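Local coordinates for putative MCP-type signal transduction protein (Campylobacter jejuni subsp. jejuni serotype O:2, PDB 4WY9) that probably senses chemical signals in the periplasm, through a tandem-PAS sensory domain, to steer chemotaxis as the chemoreceptor Tlp1, at residues R152-N157 and A165-I170; L208-N213 and I220-N225; D215-I220 and L228-D233; E242-I247 and F255-S260. All coordinates share one frame; numbering follows the deposited sequence.

Contact 1: R152-N157 and A165-I170; sequences RPIKMN and AVNVAI
I154 and A165 pair through both backbone hydrogen bonds, as an antiparallel hydrogen-bonded pair. I154 N donates a hydrogen bond to A165 O at 2.9 Å, and A165 N donates one to I154 O at 2.8 Å. P153 CA adds a CH...O contact to A165 O at 3.3 Å. The two strand segments are sharply twisted, with their directions 94° apart, so the close pairing stays local.

The apolar contact falls to M156. Its sulfur lies 3.7 Å from the methyl CB of A165. The CG of M156 stands beside the backbone N (chi1 -65°), and the chain runs straight to the sulfur before bending at its last torsion.

The polar side-chain contact belongs to N167. Its amide comes from the opposite direction and points ND2 at M156 SD, 3.5 Å away, in a weak but straight hydrogen bond. I154 CD1 touches the same nitrogen. Water 1 accepts from N167 ND2 and donates to R152 O at 2.8 Å, bridging the segments. The stronger anchor of the N167 amide is on its oxygen, which bonds to T186 and Y80.

R152 curls back over the next residue and grips P153 O side-on with NE and NH2. The whole is a buried beta hairpin between strands 154-156 and 163-173, at the edge of the antiparallel sheet of the first PDC sensor domain, of the Cache clan.

Contact 2: L208-N213 and I220-N225; sequences LRVLLN and IHPNKN. With ACT (acetate ion), chain B.
L211 and I220 form an antiparallel hydrogen-bonded pair at an edge of the second sheet, where strand 209-213 meets the end of strand 218-220. L211 N donates to I220 O at 3.1 Å, and I220 N donates back to L211 O. A219 and I220 both face L211, which makes a classic beta bulge.

The packing is tight around this pair. The CB atoms of L211 and I220 are 4.2 Å apart, and L196 of helix 190-196 touches both side chains. V210 sends CG1 against I220 O and CG2 against H221 CD2, the latter at 3.7 Å. The CG of H221 lies anti to the backbone N (chi1 -171°), which carries the imidazole across V210 at a slant.

On the solvent side exposed P222 still packs, its CD 3.3 Å from R209 O and its CG 3.9 Å from L208 CD2. Beyond it the chain leaves strand 209-213, and N223 forms an Asx turn, its OD1 accepting from N225 N.

H221 is held at both nitrogens. N223 N donates to ND1 in the ring plane at 2.9 Å. On the other side, H221 NE2 donates to the acetate O at 2.8 Å, with an N-H...O angle of 169°.

Contact 3: D215-I220 and L228-D233; sequences DGFMAI and LKNLKD
M218 and N230 have the most surface buried here, and N230 is the N-cap of helix 231-234. The loop 228-230 runs beside the start of strand 218-220, with a single backbone bridge between F217 and N230.

M218 is held at both backbone groups. M218 N donates to K229 O at 2.9 Å, and L228 N donates to M218 O at 2.7 Å. Its side chain folds over the start of the helix. The chain is extended to the sulfur and bent at chi3, which brings CE to 3.7 Å from L231 CA and up to L231 CB. M218 and L231 cross at about a right angle.

N230 works with both ends of its amide. The OD1 caps the helix by accepting from K232 N, on a lone pair in the carbonyl plane. The ND2 donates to D215 O at 2.8 Å, reaching it from above the peptide plane. L231 N adds a bond to G216 O. G216 takes a positive phi (107°), readily adopted by glycine, with N230 OD1 close to where a side chain would start.

K232 NZ reaches D215 O only weakly, but water 2 links the two as well. L228 O and the F217 ring both meet R152 of the first domain, by a hydrogen bond and a cation-pi contact respectively.

The F217 ring receives the amide over its face: N230 ND2 sits 3.4 Å above the plane, over the ring centre, with the two planes 75° apart.

Contact 4: E242-I247 and F255-S260; sequences ETYKAI and FNYIAS. With ACT (acetate ion), chain B.
The F255 ring carries T243 CA and E242 O over one face, while A246 CB approaches it obliquely, 3.6 Å from CZ. E242 OE2 lies 3.5 Å from F255 CD1, with the carboxylate plane turned 57° from the ring. The Y257 ring has Y244 CE1 at its edge, near the ring plane, 4.0 Å from CE1 of Y257. Acetate OXT and water 5 also lie near that plane.

T243 fits between the two rings. Its OG1 stands beside the backbone N (chi1 -61°) and touches F255 CB and Y257 CD1, each at 3.4 Å.

Helix 241-249 thus packs on strand 253-258, an edge strand of the second sheet, with directions 115° apart. The segments are joined by water rather than by direct hydrogen bonds. Water 3 donates to E242 OE1 and accepts from N256 N. Water 5 accepts from T243 N and lies 2.7 Å from N256 O, probably donating to it.

Y244 OH has its main partner in N235 O. At the far end of the strand, an acetate is gripped by three bonds: Y257 OH and S260 N to OXT, and S260 OG to O at 2.6 Å. H221 NE2 adds a fourth. The acetate probably comes from the crystallisation liquor. The chemistry implies a small site able to take a carboxylate, but whether it serves a natural ligand remains open.

From the N terminus, contact 1 closes first, as a short hairpin in the sheet of the first domain. The chain then adds strand 179-188 to the same sheet and passes through helix 190-196 into the second. Contact 2 opens at strand 209-213, and contact 3 opens before it closes. These two cross: their segments alternate and share I220. Contact 3 closes at the start of helix 231-234. Contact 4 follows in series, closing the loop from helix 241-249 to edge strand 253-258. R152 of contact 1 reaches contact 3, tying the two domains together. Contacts 2 and 4 share the acetate, while L231 of contact 3 packs against Y244 and Y257 of contact 4.

Contact 1: R152-N157 and A165-I170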
loop_
_atom_site.group_PDB
_atom_site.type_symbol
_atom_site.label_atom_id
_atom_site.label_comp_id
_atom_site.label_asym_id
_atom_site.label_seq_id
_atom_site.Cartn_x
_atom_site.Cartn_y
_atom_site.Cartn_z
ATOM N N ARG A 152 2.183 -5.850 -3.425
ATOM C CA ARG A 152 3.525 -5.423 -3.058
ATOM C C ARG A 152 3.710 -3.992 -3.594
ATOM O O ARG A 152 2.903 -3.520 -4.420
ATOM C CB ARG A 152 4.564 -6.395 -3.583
ATOM C CG ARG A 152 4.484 -6.665 -5.081
ATOM C CD ARG A 152 5.854 -6.964 -5.671
ATOM N NE ARG A 152 6.658 -5.741 -5.637
ATOM C CZ ARG A 152 7.881 -5.638 -6.109
ATOM N NH1 ARG A 152 8.477 -6.721 -6.618
ATOM N NH2 ARG A 152 8.525 -4.470 -5.966
ATOM N N PRO A 153 4.786 -3.302 -3.197
ATOM C CA PRO A 153 5.039 -1.992 -3.773
ATOM C C PRO A 153 5.313 -2.087 -5.262
ATOM O O PRO A 153 6.099 -2.933 -5.691
ATOM C CB PRO A 153 6.264 -1.488 -2.993
ATOM C CG PRO A 153 6.196 -2.242 -1.718
ATOM C CD PRO A 153 5.745 -3.596 -2.115
ATOM N N ILE A 154 4.651 -1.242 -6.045
ATOM C CA ILE A 154 4.777 -1.256 -7.501
ATOM C C ILE A 154 4.848 0.150 -8.028
ATOM O O ILE A 154 4.453 1.098 -7.339
ATOM C CB ILE A 154 3.603 -1.992 -8.195
ATOM C CG1 ILE A 154 2.284 -1.295 -7.977
ATOM C CG2 ILE A 154 3.534 -3.478 -7.815
ATOM C CD1 ILE A 154 1.133 -1.814 -8.805
ATOM N N LYS A 155 5.353 0.296 -9.252
ATOM C CA LYS A 155 5.273 1.541 -9.981
ATOM C C LYS A 155 3.900 1.660 -10.632
ATOM O O LYS A 155 3.370 0.663 -11.185
ATOM C CB LYS A 155 6.362 1.607 -11.039
ATOM C CG LYS A 155 6.311 2.823 -11.951
ATOM C CD LYS A 155 7.070 2.601 -13.286
ATOM C CE LYS A 155 8.476 2.123 -13.151
ATOM N NZ LYS A 155 9.065 1.771 -14.479
ATOM N N MET A 156 3.297 2.841 -10.556
ATOM C CA MET A 156 2.055 3.107 -11.292
ATOM C C MET A 156 2.171 4.456 -11.973
ATOM O O MET A 156 2.994 5.304 -11.615
ATOM C CB MET A 156 0.847 3.090 -10.383
ATOM C CG MET A 156 0.557 1.768 -9.761
ATOM S SD MET A 156 -0.929 1.775 -8.729
ATOM C CE MET A 156 -2.216 1.781 -9.949
ATOM N N ASN A 157 1.322 4.667 -12.962
ATOM C CA ASN A 157 1.238 5.933 -13.662
ATOM C C ASN A 157 -0.178 6.093 -14.142
ATOM O O ASN A 157 -0.575 5.496 -15.157
ATOM C CB ASN A 157 2.247 6.024 -14.814
ATOM C CG ASN A 157 2.299 7.400 -15.421
ATOM O OD1 ASN A 157 1.270 8.094 -15.527
ATOM N ND2 ASN A 157 3.489 7.850 -15.755
ATOM N N ALA A 165 3.518 2.770 -5.266
ATOM C CA ALA A 165 2.189 2.532 -4.747
ATOM C C ALA A 165 2.005 1.157 -4.166
ATOM O O ALA A 165 2.731 0.225 -4.480
ATOM C CB ALA A 165 1.187 2.726 -5.850
ATOM N N VAL A 166 0.960 1.015 -3.342
ATOM C CA VAL A 166 0.444 -0.293 -2.993
ATOM C C VAL A 166 -1.075 -0.283 -3.173
ATOM O O VAL A 166 -1.729 0.738 -2.941
ATOM C CB VAL A 166 0.830 -0.720 -1.569
ATOM C CG1 VAL A 166 0.268 0.255 -0.501
ATOM C CG2 VAL A 166 0.381 -2.136 -1.278
ATOM N N ASN A 167 -1.612 -1.419 -3.596
ATOM C CA ASN A 167 -3.025 -1.538 -3.849
ATOM C C ASN A 167 -3.713 -2.451 -2.860
ATOM O O ASN A 167 -3.153 -3.454 -2.431
ATOM C CB ASN A 167 -3.270 -2.022 -5.267
ATOM C CG ASN A 167 -2.928 -0.978 -6.280
ATOM O OD1 ASN A 167 -3.776 -0.146 -6.624
ATOM N ND2 ASN A 167 -1.686 -0.958 -6.707
ATOM N N VAL A 168 -4.956 -2.099 -2.543
ATOM C CA VAL A 168 -5.806 -2.819 -1.625
ATOM C C VAL A 168 -7.111 -3.031 -2.365
ATOM O O VAL A 168 -7.639 -2.054 -2.896
ATOM C CB VAL A 168 -6.033 -2.045 -0.334
ATOM C CG1 VAL A 168 -6.958 -2.755 0.588
ATOM C CG2 VAL A 168 -4.653 -1.797 0.391
ATOM N N ALA A 169 -7.615 -4.253 -2.428
ATOM C CA ALA A 169 -8.802 -4.529 -3.240
ATOM C C ALA A 169 -9.636 -5.671 -2.716
ATOM O O ALA A 169 -9.132 -6.586 -2.045
ATOM C CB ALA A 169 -8.377 -4.805 -4.689
ATOM N N ILE A 170 -10.932 -5.618 -3.016
ATOM C CA ILE A 170 -11.904 -6.607 -2.552
ATOM C C ILE A 170 -12.866 -6.938 -3.692
ATOM O O ILE A 170 -13.299 -6.029 -4.423
ATOM C CB ILE A 170 -12.687 -6.080 -1.332
ATOM C CG1 ILE A 170 -11.735 -5.681 -0.204
ATOM C CG2 ILE A 170 -13.708 -7.068 -0.827
ATOM C CD1 ILE A 170 -12.431 -5.072 0.988
HETATM O O HOH W 1 0.215 -3.030 -5.188
#

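Contact 2: L208-N213 and I220-N225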
loop_
_atom_site.group_PDB
_atom_site.type_symbol
_atom_site.label_atom_id
_atom_site.label_comp_id
_atom_site.label_asym_id
_atom_site.label_seq_id
_atom_site.Cartn_x
_atom_site.Cartn_y
_atom_site.Cartn_z
ATOM N N LEU A 208 18.925 5.637 8.339
ATOM C CA LEU A 208 18.060 5.182 7.254
ATOM C C LEU A 208 16.722 4.799 7.840
ATOM O O LEU A 208 16.681 4.050 8.811
ATOM C CB LEU A 208 18.673 4.012 6.495
ATOM C CG LEU A 208 20.073 4.247 5.917
ATOM C CD1 LEU A 208 20.630 2.956 5.367
ATOM C CD2 LEU A 208 20.074 5.330 4.862
ATOM N N ARG A 209 15.633 5.277 7.230
ATOM C CA ARG A 209 14.278 4.932 7.603
ATOM C C ARG A 209 13.606 4.288 6.410
ATOM O O ARG A 209 13.525 4.906 5.341
ATOM C CB ARG A 209 13.527 6.154 8.099
ATOM C CG ARG A 209 14.094 6.724 9.380
ATOM C CD ARG A 209 13.557 8.073 9.746
ATOM N NE ARG A 209 14.156 9.126 8.968
ATOM C CZ ARG A 209 13.749 10.398 8.964
ATOM N NH1 ARG A 209 12.669 10.745 9.631
ATOM N NH2 ARG A 209 14.397 11.293 8.237
ATOM N N VAL A 210 13.171 3.046 6.568
ATOM C CA VAL A 210 12.776 2.176 5.479
ATOM C C VAL A 210 11.475 1.483 5.794
ATOM O O VAL A 210 11.262 0.985 6.904
ATOM C CB VAL A 210 13.872 1.131 5.189
ATOM C CG1 VAL A 210 13.494 0.211 4.055
ATOM C CG2 VAL A 210 15.233 1.798 4.938
ATOM N N LEU A 211 10.562 1.443 4.810
ATOM C CA LEU A 211 9.348 0.622 4.872
ATOM C C LEU A 211 9.474 -0.456 3.811
ATOM O O LEU A 211 9.710 -0.128 2.656
ATOM C CB LEU A 211 8.088 1.432 4.667
ATOM C CG LEU A 211 6.777 0.675 4.629
ATOM C CD1 LEU A 211 6.459 0.033 5.967
ATOM C CD2 LEU A 211 5.632 1.575 4.189
ATOM N N LEU A 212 9.298 -1.707 4.188
ATOM C CA LEU A 212 9.389 -2.785 3.220
ATOM C C LEU A 212 8.421 -3.878 3.575
ATOM O O LEU A 212 7.962 -3.977 4.725
ATOM C CB LEU A 212 10.818 -3.281 3.085
ATOM C CG LEU A 212 11.547 -4.057 4.138
ATOM C CD1 LEU A 212 12.946 -4.414 3.687
ATOM C CD2 LEU A 212 11.634 -3.344 5.484
ATOM N N ASN A 213 8.077 -4.735 2.612
ATOM C CA ASN A 213 7.230 -5.865 2.984
ATOM C C ASN A 213 8.108 -7.014 3.497
ATOM O O ASN A 213 9.350 -6.934 3.437
ATOM C CB ASN A 213 6.257 -6.267 1.856
ATOM C CG ASN A 213 6.900 -6.919 0.661
ATOM O OD1 ASN A 213 8.059 -7.278 0.661
ATOM N ND2 ASN A 213 6.075 -7.143 -0.364
ATOM N N ILE A 220 9.654 2.439 0.734
ATOM C CA ILE A 220 10.274 3.702 1.048
ATOM C C ILE A 220 11.712 3.459 1.472
ATOM O O ILE A 220 11.959 2.601 2.327
ATOM C CB ILE A 220 9.553 4.475 2.160
ATOM C CG1 ILE A 220 8.101 4.798 1.763
ATOM C CG2 ILE A 220 10.267 5.766 2.517
ATOM C CD1 ILE A 220 7.246 5.238 2.890
ATOM N N HIS A 221 12.646 4.212 0.883
ATOM C CA HIS A 221 14.047 4.230 1.270
ATOM C C HIS A 221 14.530 5.642 1.005
ATOM O O HIS A 221 14.149 6.245 0.009
ATOM C CB HIS A 221 14.840 3.186 0.501
ATOM C CG HIS A 221 16.248 2.975 0.964
ATOM N ND1 HIS A 221 17.251 3.905 0.778
ATOM C CD2 HIS A 221 16.819 1.965 1.647
ATOM C CE1 HIS A 221 18.360 3.474 1.331
ATOM N NE2 HIS A 221 18.123 2.270 1.843
ATOM N N PRO A 222 15.436 6.171 1.839
ATOM C CA PRO A 222 16.000 7.497 1.558
ATOM C C PRO A 222 16.589 7.615 0.162
ATOM O O PRO A 222 16.535 8.678 -0.449
ATOM C CB PRO A 222 17.065 7.644 2.652
ATOM C CG PRO A 222 16.597 6.807 3.759
ATOM C CD PRO A 222 15.893 5.652 3.151
ATOM N N ASN A 223 17.202 6.549 -0.304
ATOM C CA ASN A 223 17.723 6.499 -1.667
ATOM C C ASN A 223 16.583 6.090 -2.579
ATOM O O ASN A 223 16.194 4.927 -2.646
ATOM C CB ASN A 223 18.895 5.515 -1.732
ATOM C CG ASN A 223 19.569 5.512 -3.104
ATOM O OD1 ASN A 223 18.998 5.983 -4.077
ATOM N ND2 ASN A 223 20.760 5.004 -3.162
ATOM N N LYS A 224 16.049 7.060 -3.328
ATOM C CA LYS A 224 14.879 6.805 -4.148
ATOM C C LYS A 224 15.147 5.721 -5.164
ATOM O O LYS A 224 14.208 5.035 -5.588
ATOM C CB LYS A 224 14.485 8.105 -4.875
ATOM C CG LYS A 224 13.082 8.596 -4.627
ATOM C CD LYS A 224 12.054 7.550 -4.997
ATOM C CE LYS A 224 10.624 8.127 -4.969
ATOM N NZ LYS A 224 10.449 9.269 -5.899
ATOM N N ASN A 225 16.399 5.549 -5.583
ATOM C CA ASN A 225 16.767 4.503 -6.515
ATOM C C ASN A 225 16.569 3.094 -6.017
ATOM O O ASN A 225 16.546 2.147 -6.808
ATOM C CB ASN A 225 18.241 4.662 -6.942
ATOM C CG ASN A 225 18.483 5.831 -7.907
ATOM O OD1 ASN A 225 17.599 6.651 -8.243
ATOM N ND2 ASN A 225 19.699 5.885 -8.400
HETATM C C ACT B . 19.860 -0.274 3.758
HETATM O O ACT B . 20.079 0.522 2.799
HETATM O OXT ACT B . 20.760 -1.116 4.040
HETATM C CH3 ACT B . 18.567 -0.250 4.495
#

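Contact 3: D215-I220 and L228-D233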
loop_
_atom_site.group_PDB
_atom_site.type_symbol
_atom_site.label_atom_id
_atom_site.label_comp_id
_atom_site.label_asym_id
_atom_site.label_seq_id
_atom_site.Cartn_x
_atom_site.Cartn_y
_atom_site.Cartn_z
ATOM N N ASP A 215 8.814 -9.830 2.385
ATOM C CA ASP A 215 9.615 -10.435 1.340
ATOM C C ASP A 215 10.874 -9.639 1.020
ATOM O O ASP A 215 11.766 -10.134 0.343
ATOM C CB ASP A 215 8.783 -10.657 0.061
ATOM C CG ASP A 215 7.675 -11.661 0.247
ATOM O OD1 ASP A 215 7.940 -12.717 0.857
ATOM O OD2 ASP A 215 6.541 -11.410 -0.216
ATOM N N GLY A 216 10.944 -8.396 1.524
ATOM C CA GLY A 216 12.101 -7.563 1.306
ATOM C C GLY A 216 11.934 -6.419 0.331
ATOM O O GLY A 216 12.870 -5.629 0.151
ATOM N N PHE A 217 10.766 -6.300 -0.320
ATOM C CA PHE A 217 10.564 -5.273 -1.312
ATOM C C PHE A 217 10.299 -3.926 -0.678
ATOM O O PHE A 217 9.374 -3.776 0.126
ATOM C CB PHE A 217 9.438 -5.673 -2.271
ATOM C CG PHE A 217 9.752 -6.856 -3.093
ATOM C CD1 PHE A 217 10.696 -6.786 -4.128
ATOM C CD2 PHE A 217 9.151 -8.069 -2.831
ATOM C CE1 PHE A 217 10.988 -7.902 -4.870
ATOM C CE2 PHE A 217 9.457 -9.209 -3.589
ATOM C CZ PHE A 217 10.378 -9.123 -4.586
ATOM N N MET A 218 11.110 -2.936 -1.029
ATOM C CA MET A 218 11.067 -1.654 -0.387
ATOM C C MET A 218 10.008 -0.712 -0.970
ATOM O O MET A 218 9.930 -0.513 -2.170
ATOM C CB MET A 218 12.429 -1.005 -0.422
ATOM C CG MET A 218 13.425 -1.737 0.494
ATOM S SD MET A 218 15.091 -1.064 0.428
ATOM C CE MET A 218 15.654 -1.753 -1.119
ATOM N N ALA A 219 9.205 -0.154 -0.082
ATOM C CA ALA A 219 8.212 0.863 -0.401
ATOM C C ALA A 219 8.796 2.256 -0.264
ATOM O O ALA A 219 8.469 3.167 -1.036
ATOM C CB ALA A 219 7.043 0.711 0.537
ATOM N N ILE A 220 9.654 2.439 0.734
ATOM C CA ILE A 220 10.274 3.702 1.048
ATOM C C ILE A 220 11.712 3.459 1.472
ATOM O O ILE A 220 11.959 2.601 2.327
ATOM C CB ILE A 220 9.553 4.475 2.160
ATOM C CG1 ILE A 220 8.101 4.798 1.763
ATOM C CG2 ILE A 220 10.267 5.766 2.517
ATOM C CD1 ILE A 220 7.246 5.238 2.890
ATOM N N LEU A 228 11.223 -0.062 -4.554
ATOM C CA LEU A 228 10.717 -1.222 -5.305
ATOM C C LEU A 228 11.684 -2.377 -5.415
ATOM O O LEU A 228 11.300 -3.480 -5.797
ATOM C CB LEU A 228 10.190 -0.822 -6.696
ATOM C CG LEU A 228 9.202 0.331 -6.801
ATOM C CD1 LEU A 228 8.693 0.445 -8.227
ATOM C CD2 LEU A 228 8.043 0.156 -5.806
ATOM N N LYS A 229 12.958 -2.152 -5.081
ATOM C CA LYS A 229 13.921 -3.224 -5.112
ATOM C C LYS A 229 13.833 -4.081 -3.870
ATOM O O LYS A 229 13.280 -3.659 -2.844
ATOM C CB LYS A 229 15.343 -2.675 -5.339
ATOM C CG LYS A 229 15.457 -1.914 -6.667
ATOM C CD LYS A 229 16.864 -1.417 -6.945
ATOM C CE LYS A 229 16.983 -0.853 -8.375
ATOM N NZ LYS A 229 15.941 0.163 -8.671
ATOM N N ASN A 230 14.398 -5.281 -3.945
ATOM C CA ASN A 230 14.497 -6.127 -2.774
ATOM C C ASN A 230 15.778 -5.839 -2.033
ATOM O O ASN A 230 16.875 -5.928 -2.598
ATOM C CB ASN A 230 14.401 -7.602 -3.156
ATOM C CG ASN A 230 14.018 -8.471 -1.998
ATOM O OD1 ASN A 230 14.725 -8.512 -0.982
ATOM N ND2 ASN A 230 12.842 -9.042 -2.054
ATOM N N LEU A 231 15.658 -5.477 -0.759
ATOM C CA LEU A 231 16.821 -5.107 0.048
ATOM C C LEU A 231 17.830 -6.244 0.083
ATOM O O LEU A 231 19.047 -6.023 0.095
ATOM C CB LEU A 231 16.367 -4.698 1.455
ATOM C CG LEU A 231 17.479 -4.285 2.426
ATOM C CD1 LEU A 231 18.316 -3.176 1.847
ATOM C CD2 LEU A 231 16.835 -3.855 3.716
ATOM N N LYS A 232 17.343 -7.480 0.052
ATOM C CA LYS A 232 18.247 -8.636 0.114
ATOM C C LYS A 232 19.121 -8.756 -1.131
ATOM O O LYS A 232 20.220 -9.277 -1.066
ATOM C CB LYS A 232 17.459 -9.919 0.361
ATOM C CG LYS A 232 16.598 -9.843 1.600
ATOM C CD LYS A 232 15.911 -11.153 1.941
ATOM C CE LYS A 232 14.832 -11.479 0.910
ATOM N NZ LYS A 232 13.881 -12.480 1.507
ATOM N N ASP A 233 18.609 -8.299 -2.269
ATOM C CA ASP A 233 19.362 -8.341 -3.509
ATOM C C ASP A 233 20.439 -7.279 -3.587
ATOM O O ASP A 233 21.503 -7.488 -4.178
ATOM C CB ASP A 233 18.434 -8.184 -4.711
ATOM C CG ASP A 233 17.470 -9.317 -4.880
ATOM O OD1 ASP A 233 17.784 -10.455 -4.475
ATOM O OD2 ASP A 233 16.376 -9.069 -5.447
HETATM O O HOH W 2 12.470 -12.981 -0.943
#

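Contact 4: E242-I247 and F255-S260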
loop_
_atom_site.group_PDB
_atom_site.type_symbol
_atom_site.label_atom_id
_atom_site.label_comp_id
_atom_site.label_asym_id
_atom_site.label_seq_id
_atom_site.Cartn_x
_atom_site.Cartn_y
_atom_site.Cartn_z
ATOM N N GLU A 242 21.130 -11.320 9.530
ATOM C CA GLU A 242 20.359 -11.509 10.751
ATOM C C GLU A 242 19.102 -10.631 10.724
ATOM O O GLU A 242 18.010 -11.058 11.145
ATOM C CB GLU A 242 21.181 -11.178 11.985
ATOM C CG GLU A 242 20.472 -11.539 13.261
ATOM C CD GLU A 242 21.302 -11.270 14.505
ATOM O OE1 GLU A 242 22.392 -10.654 14.361
ATOM O OE2 GLU A 242 20.841 -11.643 15.608
ATOM N N THR A 243 19.265 -9.409 10.269
ATOM C CA THR A 243 18.146 -8.467 10.162
ATOM C C THR A 243 17.129 -8.989 9.162
ATOM O O THR A 243 15.907 -8.914 9.404
ATOM C CB THR A 243 18.653 -7.072 9.796
ATOM O OG1 THR A 243 19.533 -6.613 10.833
ATOM C CG2 THR A 243 17.539 -6.107 9.604
ATOM N N TYR A 244 17.604 -9.501 8.022
ATOM C CA TYR A 244 16.687 -10.014 7.011
ATOM C C TYR A 244 15.870 -11.194 7.515
ATOM O O TYR A 244 14.708 -11.377 7.124
ATOM C CB TYR A 244 17.444 -10.433 5.744
ATOM C CG TYR A 244 18.204 -9.347 5.076
ATOM C CD1 TYR A 244 17.903 -8.008 5.311
ATOM C CD2 TYR A 244 19.250 -9.631 4.205
ATOM C CE1 TYR A 244 18.588 -7.009 4.697
ATOM C CE2 TYR A 244 19.942 -8.644 3.588
ATOM C CZ TYR A 244 19.629 -7.327 3.846
ATOM O OH TYR A 244 20.329 -6.324 3.251
ATOM N N LYS A 245 16.481 -12.025 8.352
ATOM C CA LYS A 245 15.760 -13.154 8.919
ATOM C C LYS A 245 14.585 -12.668 9.780
ATOM O O LYS A 245 13.491 -13.222 9.704
ATOM C CB LYS A 245 16.689 -14.049 9.755
ATOM C CG LYS A 245 17.273 -15.203 9.004
ATOM C CD LYS A 245 17.328 -16.460 9.842
ATOM C CE LYS A 245 18.243 -16.290 11.040
ATOM N NZ LYS A 245 18.534 -17.610 11.687
ATOM N N ALA A 246 14.815 -11.632 10.576
ATOM C CA ALA A 246 13.745 -11.064 11.392
ATOM C C ALA A 246 12.602 -10.539 10.550
ATOM O O ALA A 246 11.428 -10.741 10.858
ATOM C CB ALA A 246 14.291 -9.941 12.298
ATOM N N ILE A 247 12.957 -9.847 9.463
ATOM C CA ILE A 247 11.947 -9.341 8.546
ATOM C C ILE A 247 11.166 -10.473 7.943
ATOM O O ILE A 247 9.941 -10.437 7.918
ATOM C CB ILE A 247 12.578 -8.455 7.454
ATOM C CG1 ILE A 247 13.163 -7.184 8.052
ATOM C CG2 ILE A 247 11.566 -8.114 6.384
ATOM C CD1 ILE A 247 14.131 -6.429 7.140
ATOM N N PHE A 255 19.437 -5.195 15.937
ATOM C CA PHE A 255 20.527 -5.984 15.438
ATOM C C PHE A 255 21.730 -5.150 15.052
ATOM O O PHE A 255 21.596 -3.984 14.693
ATOM C CB PHE A 255 20.059 -6.787 14.192
ATOM C CG PHE A 255 18.834 -7.579 14.427
ATOM C CD1 PHE A 255 18.881 -8.779 15.069
ATOM C CD2 PHE A 255 17.600 -7.076 14.051
ATOM C CE1 PHE A 255 17.743 -9.511 15.329
ATOM C CE2 PHE A 255 16.440 -7.796 14.294
ATOM C CZ PHE A 255 16.515 -9.017 14.926
ATOM N N ASN A 256 22.898 -5.760 15.077
ATOM C CA ASN A 256 24.031 -5.246 14.335
ATOM C C ASN A 256 23.740 -5.440 12.861
ATOM O O ASN A 256 23.264 -6.506 12.452
ATOM C CB ASN A 256 25.319 -5.954 14.749
ATOM C CG ASN A 256 25.863 -5.477 16.110
ATOM O OD1 ASN A 256 25.142 -4.942 16.962
ATOM N ND2 ASN A 256 27.099 -5.730 16.336
ATOM N N TYR A 257 24.032 -4.446 12.047
ATOM C CA TYR A 257 23.624 -4.448 10.649
ATOM C C TYR A 257 24.583 -3.641 9.806
ATOM O O TYR A 257 24.885 -2.522 10.129
ATOM C CB TYR A 257 22.212 -3.833 10.548
ATOM C CG TYR A 257 21.650 -3.682 9.147
ATOM C CD1 TYR A 257 21.162 -4.776 8.456
ATOM C CD2 TYR A 257 21.579 -2.428 8.537
ATOM C CE1 TYR A 257 20.640 -4.645 7.199
ATOM C CE2 TYR A 257 21.044 -2.291 7.262
ATOM C CZ TYR A 257 20.596 -3.404 6.598
ATOM O OH TYR A 257 20.091 -3.291 5.330
ATOM N N ILE A 258 25.021 -4.209 8.688
ATOM C CA ILE A 258 25.845 -3.491 7.741
ATOM C C ILE A 258 24.966 -3.064 6.574
ATOM O O ILE A 258 24.462 -3.914 5.842
ATOM C CB ILE A 258 27.038 -4.315 7.243
ATOM C CG1 ILE A 258 27.926 -4.698 8.430
ATOM C CG2 ILE A 258 27.798 -3.538 6.192
ATOM C CD1 ILE A 258 29.108 -5.525 8.037
ATOM N N ALA A 259 24.773 -1.756 6.442
ATOM C CA ALA A 259 23.812 -1.207 5.489
ATOM C C ALA A 259 24.338 -1.241 4.063
ATOM O O ALA A 259 25.513 -1.486 3.834
ATOM C CB ALA A 259 23.459 0.209 5.868
ATOM N N SER A 260 23.444 -0.997 3.103
ATOM C CA SER A 260 23.795 -1.063 1.699
ATOM C C SER A 260 24.824 -0.003 1.315
ATOM O O SER A 260 25.526 -0.156 0.310
ATOM C CB SER A 260 22.533 -0.893 0.829
ATOM O OG SER A 260 21.955 0.375 1.024
HETATM C C ACT B . 19.860 -0.274 3.758
HETATM O O ACT B . 20.079 0.522 2.799
HETATM O OXT ACT B . 20.760 -1.116 4.040
HETATM C CH3 ACT B . 18.567 -0.250 4.495
HETATM O O HOH W 3 22.937 -8.496 16.022
HETATM O O HOH W 4 24.294 -9.208 12.697
HETATM O O HOH W 5 21.985 -7.946 10.503
#